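Local structure of charybdin (Charybdis maritima, 2B7U) at residues K4-F10 and A53-D59; V43-L48 and G241-P247; R170-I174 and L198-W202. The protein belongs to the ribosome-inactivating proteins, a family found mainly in plants, and folds as one chain with a mixed beta-sheet set against a largely helical part. All coordinates share one frame; numbering follows the deposited sequence.

Contact 1 of 3, residues K4-F10 and A53-D59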
ATOM      1  N   LYS A   4       0.476   3.315 -22.481  1.00 33.61           N
ATOM      2  CA  LYS A   4       1.658   3.948 -21.801  1.00 32.91           C
ATOM      3  C   LYS A   4       2.037   3.182 -20.520  1.00 32.30           C
ATOM      4  O   LYS A   4       1.336   3.268 -19.511  1.00 32.88           O
ATOM      5  CB  LYS A   4       1.371   5.432 -21.515  1.00 33.70           C
ATOM      6  CG  LYS A   4       2.230   6.093 -20.438  1.00 34.74           C
ATOM      7  CD  LYS A   4       3.731   5.978 -20.708  1.00 37.01           C
ATOM      8  CE  LYS A   4       4.332   7.296 -21.156  1.00 37.84           C
ATOM      9  NZ  LYS A   4       5.792   7.146 -21.420  1.00 38.22           N
ATOM     10  N   ALA A   5       3.148   2.445 -20.571  1.00 31.39           N
ATOM     11  CA  ALA A   5       3.588   1.605 -19.443  1.00 30.84           C
ATOM     12  C   ALA A   5       4.038   2.433 -18.254  1.00 30.31           C
ATOM     13  O   ALA A   5       4.642   3.494 -18.418  1.00 29.71           O
ATOM     14  CB  ALA A   5       4.720   0.665 -19.875  1.00 30.70           C
ATOM     15  N   MET A   6       3.754   1.940 -17.051  1.00 28.89           N
ATOM     16  CA  MET A   6       4.182   2.624 -15.845  1.00 28.80           C
ATOM     17  C   MET A   6       5.701   2.582 -15.775  1.00 28.59           C
ATOM     18  O   MET A   6       6.328   1.572 -16.086  1.00 28.30           O
ATOM     19  CB  MET A   6       3.523   2.051 -14.571  1.00 28.55           C
ATOM     20  CG  MET A   6       3.899   0.626 -14.178  1.00 29.06           C
ATOM     21  SD  MET A   6       2.751  -0.089 -12.951  1.00 29.77           S
ATOM     22  CE  MET A   6       2.680   1.253 -11.770  1.00 28.07           C
ATOM     23  N   THR A   7       6.305   3.706 -15.418  1.00 28.86           N
ATOM     24  CA  THR A   7       7.757   3.733 -15.331  1.00 28.60           C
ATOM     25  C   THR A   7       8.139   3.192 -13.949  1.00 26.84           C
ATOM     26  O   THR A   7       7.268   2.955 -13.100  1.00 26.53           O
ATOM     27  CB  THR A   7       8.339   5.147 -15.706  1.00 29.46           C
ATOM     28  OG1 THR A   7       7.433   6.190 -15.328  1.00 31.03           O
ATOM     29  CG2 THR A   7       8.542   5.248 -17.207  1.00 30.74           C
ATOM     30  N   VAL A   8       9.420   2.897 -13.743  1.00 24.15           N
ATOM     31  CA  VAL A   8       9.896   2.516 -12.416  1.00 23.15           C
ATOM     32  C   VAL A   8      10.859   3.583 -11.910  1.00 22.09           C
ATOM     33  O   VAL A   8      12.019   3.637 -12.329  1.00 22.56           O
ATOM     34  CB  VAL A   8      10.547   1.125 -12.414  1.00 22.68           C
ATOM     35  CG1 VAL A   8      11.475   0.971 -13.552  1.00 26.19           C
ATOM     36  CG2 VAL A   8      11.250   0.839 -11.081  1.00 22.12           C
ATOM     37  N   LYS A   9      10.360   4.446 -11.036  1.00 21.48           N
ATOM     38  CA  LYS A   9      11.149   5.546 -10.484  1.00 21.56           C
ATOM     39  C   LYS A   9      12.325   5.079  -9.623  1.00 20.88           C
ATOM     40  O   LYS A   9      13.404   5.692  -9.665  1.00 21.72           O
ATOM     41  CB  LYS A   9      10.264   6.487  -9.653  1.00 22.24           C
ATOM     42  CG  LYS A   9       9.104   7.222 -10.400  1.00 24.50           C
ATOM     43  CD  LYS A   9       9.404   7.385 -11.864  1.00 24.35           C
ATOM     44  CE  LYS A   9       8.603   8.488 -12.553  1.00 28.60           C
ATOM     45  NZ  LYS A   9       9.357   9.032 -13.749  1.00 30.83           N
ATOM     46  N   PHE A  10      12.129   4.001  -8.865  1.00 19.71           N
ATOM     47  CA  PHE A  10      13.177   3.477  -7.990  1.00 18.56           C
ATOM     48  C   PHE A  10      12.813   2.055  -7.584  1.00 18.42           C
ATOM     49  O   PHE A  10      11.667   1.608  -7.802  1.00 17.40           O
ATOM     50  CB  PHE A  10      13.373   4.386  -6.756  1.00 18.34           C
ATOM     51  CG  PHE A  10      12.182   4.435  -5.821  1.00 17.05           C
ATOM     52  CD1 PHE A  10      12.044   3.501  -4.810  1.00 16.66           C
ATOM     53  CD2 PHE A  10      11.208   5.423  -5.945  1.00 17.39           C
ATOM     54  CE1 PHE A  10      10.953   3.511  -3.971  1.00 17.01           C
ATOM     55  CE2 PHE A  10      10.120   5.437  -5.113  1.00 16.88           C
ATOM     56  CZ  PHE A  10       9.993   4.504  -4.108  1.00 17.01           C
ATOM     57  N   ALA A  53      -1.574  10.466 -18.657  1.00 46.58           N
ATOM     58  CA  ALA A  53      -0.759   9.431 -19.283  1.00 45.26           C
ATOM     59  C   ALA A  53       0.670   9.495 -18.749  1.00 43.85           C
ATOM     60  O   ALA A  53       1.635   9.590 -19.512  1.00 44.31           O
ATOM     61  CB  ALA A  53      -0.774   9.600 -20.801  1.00 45.38           C
ATOM     62  N   ASP A  54       0.798   9.460 -17.429  1.00 41.68           N
ATOM     63  CA  ASP A  54       2.105   9.350 -16.801  1.00 40.07           C
ATOM     64  C   ASP A  54       1.991   8.508 -15.543  1.00 37.49           C
ATOM     65  O   ASP A  54       2.186   9.016 -14.434  1.00 36.73           O
ATOM     66  CB  ASP A  54       2.674  10.739 -16.469  1.00 40.53           C
ATOM     67  CG  ASP A  54       3.988  10.668 -15.688  1.00 42.68           C
ATOM     68  OD1 ASP A  54       4.187  11.511 -14.776  1.00 45.78           O
ATOM     69  OD2 ASP A  54       4.807   9.758 -15.970  1.00 44.55           O
ATOM     70  N   PRO A  55       1.644   7.219 -15.707  1.00 34.48           N
ATOM     71  CA  PRO A  55       1.656   6.340 -14.544  1.00 32.71           C
ATOM     72  C   PRO A  55       3.093   6.122 -14.057  1.00 30.17           C
ATOM     73  O   PRO A  55       3.956   5.704 -14.836  1.00 30.33           O
ATOM     74  CB  PRO A  55       1.008   5.052 -15.054  1.00 32.51           C
ATOM     75  CG  PRO A  55       1.127   5.094 -16.524  1.00 33.66           C
ATOM     76  CD  PRO A  55       1.210   6.528 -16.933  1.00 34.36           C
ATOM     77  N   ARG A  56       3.328   6.499 -12.806  1.00 28.30           N
ATOM     78  CA  ARG A  56       4.633   6.407 -12.159  1.00 26.36           C
ATOM     79  C   ARG A  56       4.541   5.228 -11.216  1.00 23.15           C
ATOM     80  O   ARG A  56       3.544   5.102 -10.520  1.00 20.39           O
ATOM     81  CB  ARG A  56       4.922   7.648 -11.302  1.00 27.06           C
ATOM     82  CG  ARG A  56       5.074   8.980 -12.048  1.00 29.05           C
ATOM     83  CD  ARG A  56       5.374  10.164 -11.100  1.00 30.33           C
ATOM     84  NE  ARG A  56       6.702  10.103 -10.486  1.00 32.75           N
ATOM     85  CZ  ARG A  56       7.264  11.093  -9.799  1.00 34.58           C
ATOM     86  NH1 ARG A  56       6.637  12.249  -9.619  1.00 35.07           N
ATOM     87  NH2 ARG A  56       8.475  10.932  -9.290  1.00 36.02           N
ATOM     88  N   GLY A  57       5.584   4.404 -11.165  1.00 19.80           N
ATOM     89  CA  GLY A  57       5.625   3.289 -10.225  1.00 18.43           C
ATOM     90  C   GLY A  57       6.966   3.150  -9.547  1.00 17.30           C
ATOM     91  O   GLY A  57       7.886   3.928  -9.788  1.00 17.19           O
ATOM     92  N   PHE A  58       7.070   2.163  -8.671  1.00 15.20           N
ATOM     93  CA  PHE A  58       8.339   1.761  -8.085  1.00 14.95           C
ATOM     94  C   PHE A  58       8.307   0.244  -7.910  1.00 15.14           C
ATOM     95  O   PHE A  58       7.243  -0.366  -7.944  1.00 14.42           O
ATOM     96  CB  PHE A  58       8.603   2.454  -6.749  1.00 14.91           C
ATOM     97  CG  PHE A  58       7.671   2.053  -5.641  1.00 14.59           C
ATOM     98  CD1 PHE A  58       8.071   1.135  -4.682  1.00 16.50           C
ATOM     99  CD2 PHE A  58       6.408   2.623  -5.536  1.00 15.53           C
ATOM    100  CE1 PHE A  58       7.222   0.797  -3.617  1.00 17.70           C
ATOM    101  CE2 PHE A  58       5.553   2.285  -4.496  1.00 17.55           C
ATOM    102  CZ  PHE A  58       5.956   1.369  -3.540  1.00 16.86           C
ATOM    103  N   ASP A  59       9.482  -0.348  -7.751  1.00 15.33           N
ATOM    104  CA  ASP A  59       9.584  -1.786  -7.534  1.00 15.91           C
ATOM    105  C   ASP A  59      10.028  -2.129  -6.116  1.00 15.18           C
ATOM    106  O   ASP A  59      10.883  -1.447  -5.533  1.00 15.64           O
ATOM    107  CB  ASP A  59      10.583  -2.368  -8.513  1.00 15.27           C
ATOM    108  CG  ASP A  59       9.986  -2.699  -9.856  1.00 19.85           C
ATOM    109  OD1 ASP A  59       8.759  -2.530 -10.070  1.00 19.21           O
ATOM    110  OD2 ASP A  59      10.768  -3.183 -10.716  1.00 21.94           O
TER
HETATM  111  O   HOH W   1       4.326   6.271 -17.288  1.00 36.17           O
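Phe-10 and Phe-58 make the dense end of this contact. Their side chains run side by side, and CB of Phe-58 sits over the centre of the Phe-10 ring, 3.7 Å from its centroid. The two ring planes are only 12° apart but slid so far that they barely overlap, and Leu-35 of helix 21-35 packs against both. Met-6 works on another flank: with CG turned between the backbone N and carbonyl carbon (chi1 66°), its methyl CE comes to rest 3.9 Å from CA of Gly-57. Behind these side chains, strand 7-15, an edge strand of a mixed six-stranded sheet, pairs in parallel with strand 56-64. Thr-7 N bonds to Pro-55 O at 3.1 Å and Lys-9 N to Gly-57 O at 2.8 Å, while the return bond from Gly-57 N to Thr-7 O is weak. Asp-59 N then reaches Phe-10 O (2.9 Å) rather than the carbonyl of Lys-9, an extra residue on one strand, as in a beta bulge. The solvent side is looser, Lys-4 and Lys-9 being exposed. No hydrogen bond joins Lys-9 to Arg-56, which cross at about a right angle, although Lys-9 CE comes within 3.2 Å of Arg-56 NE; Lys-9 NZ, a like charge, stays 4.3 Å from that NE. Arg-56 NH1 turns instead to the hydroxyl of Tyr-49, and Lys-4 lays CG against CD of Pro-55, 3.7 Å away.

Contact 2 of 3, residues V43-L48 and G241-P247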
ATOM      1  N   VAL A  43       4.804  15.063   7.289  1.00 11.89           N
ATOM      2  CA  VAL A  43       4.297  13.846   6.664  1.00 12.18           C
ATOM      3  C   VAL A  43       4.401  13.946   5.133  1.00 12.49           C
ATOM      4  O   VAL A  43       3.944  14.935   4.529  1.00 13.19           O
ATOM      5  CB  VAL A  43       2.882  13.478   7.163  0.50 12.74           C
ATOM      6  CG1 VAL A  43       1.995  14.636   7.170  0.50 14.97           C
ATOM      7  CG2 VAL A  43       2.292  12.280   6.374  0.50  8.05           C
ATOM      8  N   PRO A  44       4.980  12.926   4.508  1.00 13.84           N
ATOM      9  CA  PRO A  44       5.167  12.994   3.079  1.00 13.32           C
ATOM     10  C   PRO A  44       3.834  12.962   2.314  1.00 14.11           C
ATOM     11  O   PRO A  44       2.895  12.281   2.745  1.00 14.48           O
ATOM     12  CB  PRO A  44       6.002  11.741   2.772  1.00 14.31           C
ATOM     13  CG  PRO A  44       5.849  10.864   3.944  1.00 14.70           C
ATOM     14  CD  PRO A  44       5.548  11.715   5.111  1.00 13.82           C
ATOM     15  N   VAL A  45       3.815  13.672   1.194  1.00 14.88           N
ATOM     16  CA  VAL A  45       2.698  13.735   0.255  1.00 15.43           C
ATOM     17  C   VAL A  45       3.159  13.119  -1.084  1.00 15.61           C
ATOM     18  O   VAL A  45       4.211  13.451  -1.606  1.00 15.86           O
ATOM     19  CB  VAL A  45       2.209  15.164   0.073  1.00 16.12           C
ATOM     20  CG1 VAL A  45       0.991  15.215  -0.838  1.00 17.78           C
ATOM     21  CG2 VAL A  45       1.888  15.796   1.447  1.00 16.78           C
ATOM     22  N   LEU A  46       2.341  12.235  -1.623  1.00 14.38           N
ATOM     23  CA  LEU A  46       2.648  11.523  -2.869  1.00 14.71           C
ATOM     24  C   LEU A  46       2.481  12.453  -4.065  1.00 14.89           C
ATOM     25  O   LEU A  46       1.754  13.465  -4.005  1.00 14.78           O
ATOM     26  CB  LEU A  46       1.725  10.331  -3.020  1.00 14.34           C
ATOM     27  CG  LEU A  46       1.958   9.245  -1.973  1.00 14.35           C
ATOM     28  CD1 LEU A  46       0.834   8.236  -1.964  1.00 14.93           C
ATOM     29  CD2 LEU A  46       3.269   8.541  -2.160  1.00 17.26           C
ATOM     30  N   PRO A  47       3.131  12.095  -5.180  1.00 15.77           N
ATOM     31  CA  PRO A  47       2.929  12.877  -6.391  1.00 17.75           C
ATOM     32  C   PRO A  47       1.489  12.879  -6.857  1.00 19.81           C
ATOM     33  O   PRO A  47       0.772  11.951  -6.571  1.00 18.45           O
ATOM     34  CB  PRO A  47       3.795  12.183  -7.437  1.00 17.44           C
ATOM     35  CG  PRO A  47       4.352  10.988  -6.833  1.00 17.78           C
ATOM     36  CD  PRO A  47       4.032  10.950  -5.368  1.00 15.70           C
ATOM     37  N   LEU A  48       1.099  13.970  -7.506  1.00 24.44           N
ATOM     38  CA  LEU A  48      -0.087  14.094  -8.367  1.00 29.37           C
ATOM     39  C   LEU A  48      -0.339  15.527  -8.861  1.00 33.32           C
ATOM     40  O   LEU A  48      -1.393  16.164  -8.640  1.00 35.00           O
ATOM     41  CB  LEU A  48      -1.342  13.386  -7.880  1.00 30.35           C
ATOM     42  CG  LEU A  48      -1.493  11.933  -8.301  1.00 30.13           C
ATOM     43  CD1 LEU A  48      -2.878  11.527  -8.690  1.00 31.19           C
ATOM     44  CD2 LEU A  48      -0.500  11.590  -9.445  1.00 29.96           C
ATOM     45  N   GLY A 241       0.896   7.840   7.585  1.00 12.04           N
ATOM     46  CA  GLY A 241       2.305   7.796   7.272  1.00 11.66           C
ATOM     47  C   GLY A 241       2.699   8.520   6.007  1.00 12.10           C
ATOM     48  O   GLY A 241       3.851   8.943   5.834  1.00 12.02           O
ATOM     49  N   ILE A 242       1.751   8.597   5.074  1.00 12.94           N
ATOM     50  CA  ILE A 242       1.932   9.261   3.790  1.00 13.57           C
ATOM     51  C   ILE A 242       0.529   9.598   3.263  1.00 12.92           C
ATOM     52  O   ILE A 242      -0.444   8.914   3.588  1.00 12.94           O
ATOM     53  CB  ILE A 242       2.823   8.397   2.820  1.00 14.02           C
ATOM     54  CG1 ILE A 242       3.300   9.240   1.623  1.00 15.32           C
ATOM     55  CG2 ILE A 242       2.088   7.154   2.386  1.00 14.80           C
ATOM     56  CD1 ILE A 242       4.563   8.726   1.030  1.00 16.59           C
ATOM     57  N   VAL A 243       0.433  10.678   2.507  1.00 12.76           N
ATOM     58  CA  VAL A 243      -0.838  11.266   2.087  1.00 11.78           C
ATOM     59  C   VAL A 243      -1.035  11.205   0.573  1.00 12.36           C
ATOM     60  O   VAL A 243      -0.152  11.631  -0.159  1.00 12.57           O
ATOM     61  CB  VAL A 243      -0.910  12.741   2.552  1.00 12.80           C
ATOM     62  CG1 VAL A 243      -2.234  13.327   2.193  1.00 13.58           C
ATOM     63  CG2 VAL A 243      -0.619  12.847   4.061  1.00 14.80           C
ATOM     64  N   GLU A 244      -2.181  10.703   0.099  1.00 12.45           N
ATOM     65  CA  GLU A 244      -2.484  10.726  -1.327  1.00 14.01           C
ATOM     66  C   GLU A 244      -2.793  12.146  -1.785  1.00 13.17           C
ATOM     67  O   GLU A 244      -3.329  12.917  -1.010  1.00 13.00           O
ATOM     68  CB  GLU A 244      -3.706   9.844  -1.604  1.00 14.18           C
ATOM     69  CG  GLU A 244      -3.802   9.454  -3.027  1.00 15.64           C
ATOM     70  CD  GLU A 244      -5.049   8.711  -3.368  1.00 17.97           C
ATOM     71  OE1 GLU A 244      -6.134   9.176  -3.016  1.00 21.08           O
ATOM     72  OE2 GLU A 244      -4.942   7.661  -4.062  1.00 21.63           O
ATOM     73  N   GLN A 245      -2.493  12.485  -3.041  1.00 13.49           N
ATOM     74  CA  GLN A 245      -2.715  13.853  -3.556  1.00 14.92           C
ATOM     75  C   GLN A 245      -3.622  13.834  -4.779  1.00 14.96           C
ATOM     76  O   GLN A 245      -3.153  13.762  -5.902  1.00 15.91           O
ATOM     77  CB  GLN A 245      -1.379  14.524  -3.901  1.00 14.95           C
ATOM     78  CG  GLN A 245      -1.561  15.993  -4.229  1.00 17.03           C
ATOM     79  CD  GLN A 245      -0.285  16.734  -4.554  1.00 16.25           C
ATOM     80  OE1 GLN A 245      -0.321  17.969  -4.603  1.00 19.19           O
ATOM     81  NE2 GLN A 245       0.843  16.017  -4.761  1.00 15.21           N
ATOM     82  N   HIS A 246      -4.928  13.911  -4.548  1.00 15.63           N
ATOM     83  CA  HIS A 246      -5.901  13.983  -5.624  1.00 17.15           C
ATOM     84  C   HIS A 246      -5.869  15.383  -6.293  1.00 16.37           C
ATOM     85  O   HIS A 246      -5.727  16.394  -5.615  1.00 16.29           O
ATOM     86  CB  HIS A 246      -7.292  13.682  -5.062  1.00 18.10           C
ATOM     87  CG  HIS A 246      -8.341  13.513  -6.113  1.00 20.67           C
ATOM     88  ND1 HIS A 246      -8.847  12.283  -6.478  1.00 26.33           N
ATOM     89  CD2 HIS A 246      -8.961  14.421  -6.896  1.00 20.37           C
ATOM     90  CE1 HIS A 246      -9.733  12.446  -7.443  1.00 24.57           C
ATOM     91  NE2 HIS A 246      -9.829  13.734  -7.708  1.00 27.08           N
ATOM     92  N   PRO A 247      -5.952  15.455  -7.633  1.00 17.94           N
ATOM     93  CA  PRO A 247      -5.963  16.756  -8.332  1.00 18.64           C
ATOM     94  C   PRO A 247      -6.997  17.775  -7.852  1.00 18.50           C
ATOM     95  O   PRO A 247      -6.759  18.974  -7.948  1.00 17.83           O
ATOM     96  CB  PRO A 247      -6.260  16.378  -9.784  1.00 19.55           C
ATOM     97  CG  PRO A 247      -5.738  15.020  -9.912  1.00 20.46           C
ATOM     98  CD  PRO A 247      -5.965  14.334  -8.594  1.00 19.01           C
TER
HETATM   99  O   HOH W   2      -1.276  10.943  -4.964  1.00 16.25           O
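Gln-245 NE2 gives the shortest direct hydrogen bond between the segments, 2.8 Å to the carbonyl oxygen of Leu-46. The donor lies in the carbonyl plane, although the oxygen stands 17° out of the plane of the Gln-245 amide. An extended side chain, with CG opposite the backbone N (chi1 -171°), carries the amide across, and OE1 is held in turn by Arg-250, fixing the rotation of the group. The backbones meet in a single beta bridge between Val-45 and Val-243. Through it the loop after helix 233-237 is added alongside strand 43-45, the second strand of a small antiparallel pair with 38-40, and the two segments run in broadly the same direction. Val-243 supplies both bonds of the bridge: its N donates to Pro-44 O at 2.9 Å, and its O receives Leu-46 N in a nearly straight bond of 3.0 Å. Pro-44 O is also approached by CA of Ile-242, a CH contact at 3.3 Å. On the flank facing helix 21-35, Ile-242 and Leu-46 cross at about a right angle and both touch Leu-35; Pro-44 closes the group, its CB 3.8 Å from CD1 of Ile-242. The branches are pressed hard together here, as CD2 of Leu-46 and CD1 of Ile-242 are only 3.4 Å apart. Ser-206 and Trp-202 of helix 202-214 pack on Val-243 and Leu-46 respectively. Past the bridge the backbones separate and a water molecule mediates: it accepts from Gln-245 N and donates to Pro-47 O at 2.8 Å.

Contact 3 of 3, residues R170-I174 and L198-W202; sequences RFVDI and LEKNW
The indole of Trp-202 carries Arg-170 across one face and meets Phe-171 CZ at its edge. CG of Arg-170 lies 3.7 Å from the centroid of the five-membered ring, and the extended chain runs on until Arg-170 NE stands 3.3 Å from Trp-202 CE3, toward the rim. The guanidinium is left off-centre, its plane 49° from that of the indole, with CZ in a cation-pi contact 4.6 Å from the centroid of the six-membered ring. Phe-171 has CB of Leu-198 over the centre of one face, 3.7 Å from the centroid, while Trp-202 turns an edge toward it in an offset edge-to-face pair with planes at 74°. Alongside, CD1 of Ile-174 lies 3.5 Å from Glu-199 OE2; the other oxygen, OE1, is bonded to Gln-163.

Helix 151-170 ends and helix 172-180 begins here, against the end of helix 192-199; Glu-167, Arg-170 and Phe-171 belong to the family's sequence signature. With no hydrogen bond between the segments, the contact rests on packing, CH-pi and off-centre cation-pi contacts, while the polar ends are bound from outside: Arg-170 by Glu-167 and the carbonyl of Asp-77, Trp-202 NE1 by the carbonyl of Ile-242.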
ATOM      1  N   ARG A 170       1.026   3.486   4.412  1.00 12.38           N
ATOM      2  CA  ARG A 170      -0.048   4.497   4.536  1.00 12.17           C
ATOM      3  C   ARG A 170      -0.374   4.899   5.969  1.00 12.14           C
ATOM      4  O   ARG A 170      -0.763   6.045   6.194  1.00 13.06           O
ATOM      5  CB  ARG A 170      -1.310   4.003   3.862  1.00 12.17           C
ATOM      6  CG  ARG A 170      -1.272   3.806   2.364  1.00 12.97           C
ATOM      7  CD  ARG A 170      -2.552   3.116   1.902  1.00 13.30           C
ATOM      8  NE  ARG A 170      -2.640   3.062   0.447  1.00 14.94           N
ATOM      9  CZ  ARG A 170      -2.952   1.980  -0.263  1.00 17.61           C
ATOM     10  NH1 ARG A 170      -3.258   0.839   0.336  1.00 20.37           N
ATOM     11  NH2 ARG A 170      -3.007   2.053  -1.578  1.00 18.41           N
ATOM     12  N   PHE A 171      -0.306   3.978   6.929  1.00 12.23           N
ATOM     13  CA  PHE A 171      -0.796   4.240   8.297  1.00 12.07           C
ATOM     14  C   PHE A 171       0.188   3.883   9.383  1.00 13.22           C
ATOM     15  O   PHE A 171       0.671   2.760   9.449  1.00 13.84           O
ATOM     16  CB  PHE A 171      -2.098   3.487   8.551  1.00 12.72           C
ATOM     17  CG  PHE A 171      -3.266   4.026   7.757  1.00 11.42           C
ATOM     18  CD1 PHE A 171      -3.891   5.189   8.163  1.00 13.19           C
ATOM     19  CD2 PHE A 171      -3.705   3.389   6.623  1.00 12.08           C
ATOM     20  CE1 PHE A 171      -4.959   5.678   7.429  1.00 11.90           C
ATOM     21  CE2 PHE A 171      -4.766   3.884   5.884  1.00 12.19           C
ATOM     22  CZ  PHE A 171      -5.395   5.022   6.298  1.00 11.92           C
ATOM     23  N   VAL A 172       0.460   4.846  10.249  1.00 13.67           N
ATOM     24  CA  VAL A 172       1.343   4.665  11.391  1.00 14.59           C
ATOM     25  C   VAL A 172       0.964   3.473  12.253  1.00 14.03           C
ATOM     26  O   VAL A 172       1.834   2.670  12.619  1.00 14.65           O
ATOM     27  CB  VAL A 172       1.368   5.981  12.243  1.00 15.07           C
ATOM     28  CG1 VAL A 172       2.166   5.793  13.533  1.00 16.84           C
ATOM     29  CG2 VAL A 172       1.938   7.132  11.377  1.00 17.69           C
ATOM     30  N   ASP A 173      -0.312   3.357  12.586  1.00 13.96           N
ATOM     31  CA  ASP A 173      -0.770   2.342  13.562  1.00 14.15           C
ATOM     32  C   ASP A 173      -0.661   0.938  12.963  1.00 14.28           C
ATOM     33  O   ASP A 173      -0.462  -0.042  13.694  1.00 14.27           O
ATOM     34  CB  ASP A 173      -2.213   2.609  13.994  1.00 14.60           C
ATOM     35  CG  ASP A 173      -2.340   3.855  14.834  1.00 16.41           C
ATOM     36  OD1 ASP A 173      -1.681   3.909  15.892  1.00 19.67           O
ATOM     37  OD2 ASP A 173      -3.069   4.777  14.419  1.00 18.35           O
ATOM     38  N   ILE A 174      -0.804   0.843  11.645  1.00 13.84           N
ATOM     39  CA  ILE A 174      -0.694  -0.436  10.927  1.00 14.11           C
ATOM     40  C   ILE A 174       0.771  -0.878  10.890  1.00 13.96           C
ATOM     41  O   ILE A 174       1.081  -2.040  11.234  1.00 15.00           O
ATOM     42  CB  ILE A 174      -1.347  -0.382   9.527  1.00 13.98           C
ATOM     43  CG1 ILE A 174      -2.842  -0.092   9.683  1.00 13.46           C
ATOM     44  CG2 ILE A 174      -1.172  -1.700   8.801  1.00 14.51           C
ATOM     45  CD1 ILE A 174      -3.614  -0.010   8.397  1.00 14.54           C
ATOM     46  N   LEU A 198      -9.359   2.723   9.083  1.00 15.22           N
ATOM     47  CA  LEU A 198      -8.179   3.267   8.418  1.00 13.98           C
ATOM     48  C   LEU A 198      -8.110   2.918   6.944  1.00 14.23           C
ATOM     49  O   LEU A 198      -8.259   3.792   6.095  1.00 14.00           O
ATOM     50  CB  LEU A 198      -6.899   2.813   9.121  1.00 13.75           C
ATOM     51  CG  LEU A 198      -6.770   3.243  10.582  1.00 13.62           C
ATOM     52  CD1 LEU A 198      -5.427   2.808  11.143  1.00 14.30           C
ATOM     53  CD2 LEU A 198      -6.927   4.753  10.729  1.00 14.90           C
ATOM     54  N   GLU A 199      -7.878   1.643   6.633  1.00 13.72           N
ATOM     55  CA  GLU A 199      -7.571   1.254   5.247  1.00 13.59           C
ATOM     56  C   GLU A 199      -8.621   1.709   4.262  1.00 13.34           C
ATOM     57  O   GLU A 199      -8.281   2.221   3.206  1.00 15.05           O
ATOM     58  CB  GLU A 199      -7.315  -0.238   5.120  1.00 13.97           C
ATOM     59  CG  GLU A 199      -6.119  -0.699   5.918  1.00 13.91           C
ATOM     60  CD  GLU A 199      -5.773  -2.157   5.750  1.00 14.41           C
ATOM     61  OE1 GLU A 199      -6.465  -2.871   4.976  1.00 15.05           O
ATOM     62  OE2 GLU A 199      -4.792  -2.586   6.405  1.00 15.75           O
ATOM     63  N   LYS A 200      -9.881   1.535   4.608  1.00 13.90           N
ATOM     64  CA  LYS A 200     -10.957   1.892   3.682  1.00 13.76           C
ATOM     65  C   LYS A 200     -11.107   3.387   3.471  1.00 14.46           C
ATOM     66  O   LYS A 200     -11.786   3.792   2.516  1.00 16.03           O
ATOM     67  CB  LYS A 200     -12.273   1.246   4.116  1.00 14.76           C
ATOM     68  CG  LYS A 200     -12.424  -0.283   3.887  0.65 17.51           C
ATOM     69  CD  LYS A 200     -11.163  -1.062   3.562  0.65 22.36           C
ATOM     70  CE  LYS A 200     -10.804  -1.017   2.078  0.65 24.05           C
ATOM     71  NZ  LYS A 200      -9.311  -0.967   1.830  0.65 21.47           N
ATOM     72  N   ASN A 201     -10.478   4.182   4.339  1.00 13.98           N
ATOM     73  CA  ASN A 201     -10.679   5.647   4.358  1.00 12.99           C
ATOM     74  C   ASN A 201      -9.425   6.432   3.955  1.00 12.99           C
ATOM     75  O   ASN A 201      -9.401   7.656   4.078  1.00 13.41           O
ATOM     76  CB  ASN A 201     -11.103   6.085   5.750  1.00 13.60           C
ATOM     77  CG  ASN A 201     -12.524   5.666   6.077  1.00 16.05           C
ATOM     78  OD1 ASN A 201     -12.820   5.197   7.195  1.00 20.55           O
ATOM     79  ND2 ASN A 201     -13.410   5.817   5.114  1.00 16.86           N
ATOM     80  N   TRP A 202      -8.355   5.754   3.558  1.00 11.71           N
ATOM     81  CA  TRP A 202      -7.106   6.474   3.220  1.00 11.19           C
ATOM     82  C   TRP A 202      -7.319   7.548   2.164  1.00 12.62           C
ATOM     83  O   TRP A 202      -6.801   8.640   2.292  1.00 12.65           O
ATOM     84  CB  TRP A 202      -6.007   5.527   2.740  1.00 11.78           C
ATOM     85  CG  TRP A 202      -4.672   6.186   2.476  1.00 11.69           C
ATOM     86  CD1 TRP A 202      -3.868   6.788   3.385  1.00 12.12           C
ATOM     87  CD2 TRP A 202      -4.026   6.302   1.212  1.00 11.96           C
ATOM     88  NE1 TRP A 202      -2.724   7.266   2.762  1.00 11.53           N
ATOM     89  CE2 TRP A 202      -2.796   6.954   1.434  1.00 11.84           C
ATOM     90  CE3 TRP A 202      -4.343   5.867  -0.082  1.00 12.93           C
ATOM     91  CZ2 TRP A 202      -1.876   7.189   0.403  1.00 11.82           C
ATOM     92  CZ3 TRP A 202      -3.425   6.100  -1.111  1.00 13.29           C
ATOM     93  CH2 TRP A 202      -2.209   6.746  -0.848  1.00 12.94           C
TER

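How the contacts relate
From the N terminus, contact 1 closes the first loop, bringing strand 56-64 back beside strand 7-15 around helix 21-35. Residues 43-48 leave from within that loop and find their partner only at 241-247, so contacts 1 and 2 cross. The long loop of contact 2 contains contact 3, where the junction of helices 151-170 and 172-180 meets the turn between helices 192-199 and 202-214. Contacts 1 and 3 lie on opposite sides of the chain's centre, with contact 2 touching both: Pro-47 packs on Arg-56, while Gly-241 N probably bonds to Arg-170 O. Contact 2 thus ties the strand 43-45 hairpin to the loop after helix 233-237, between the sheet edge and the helices.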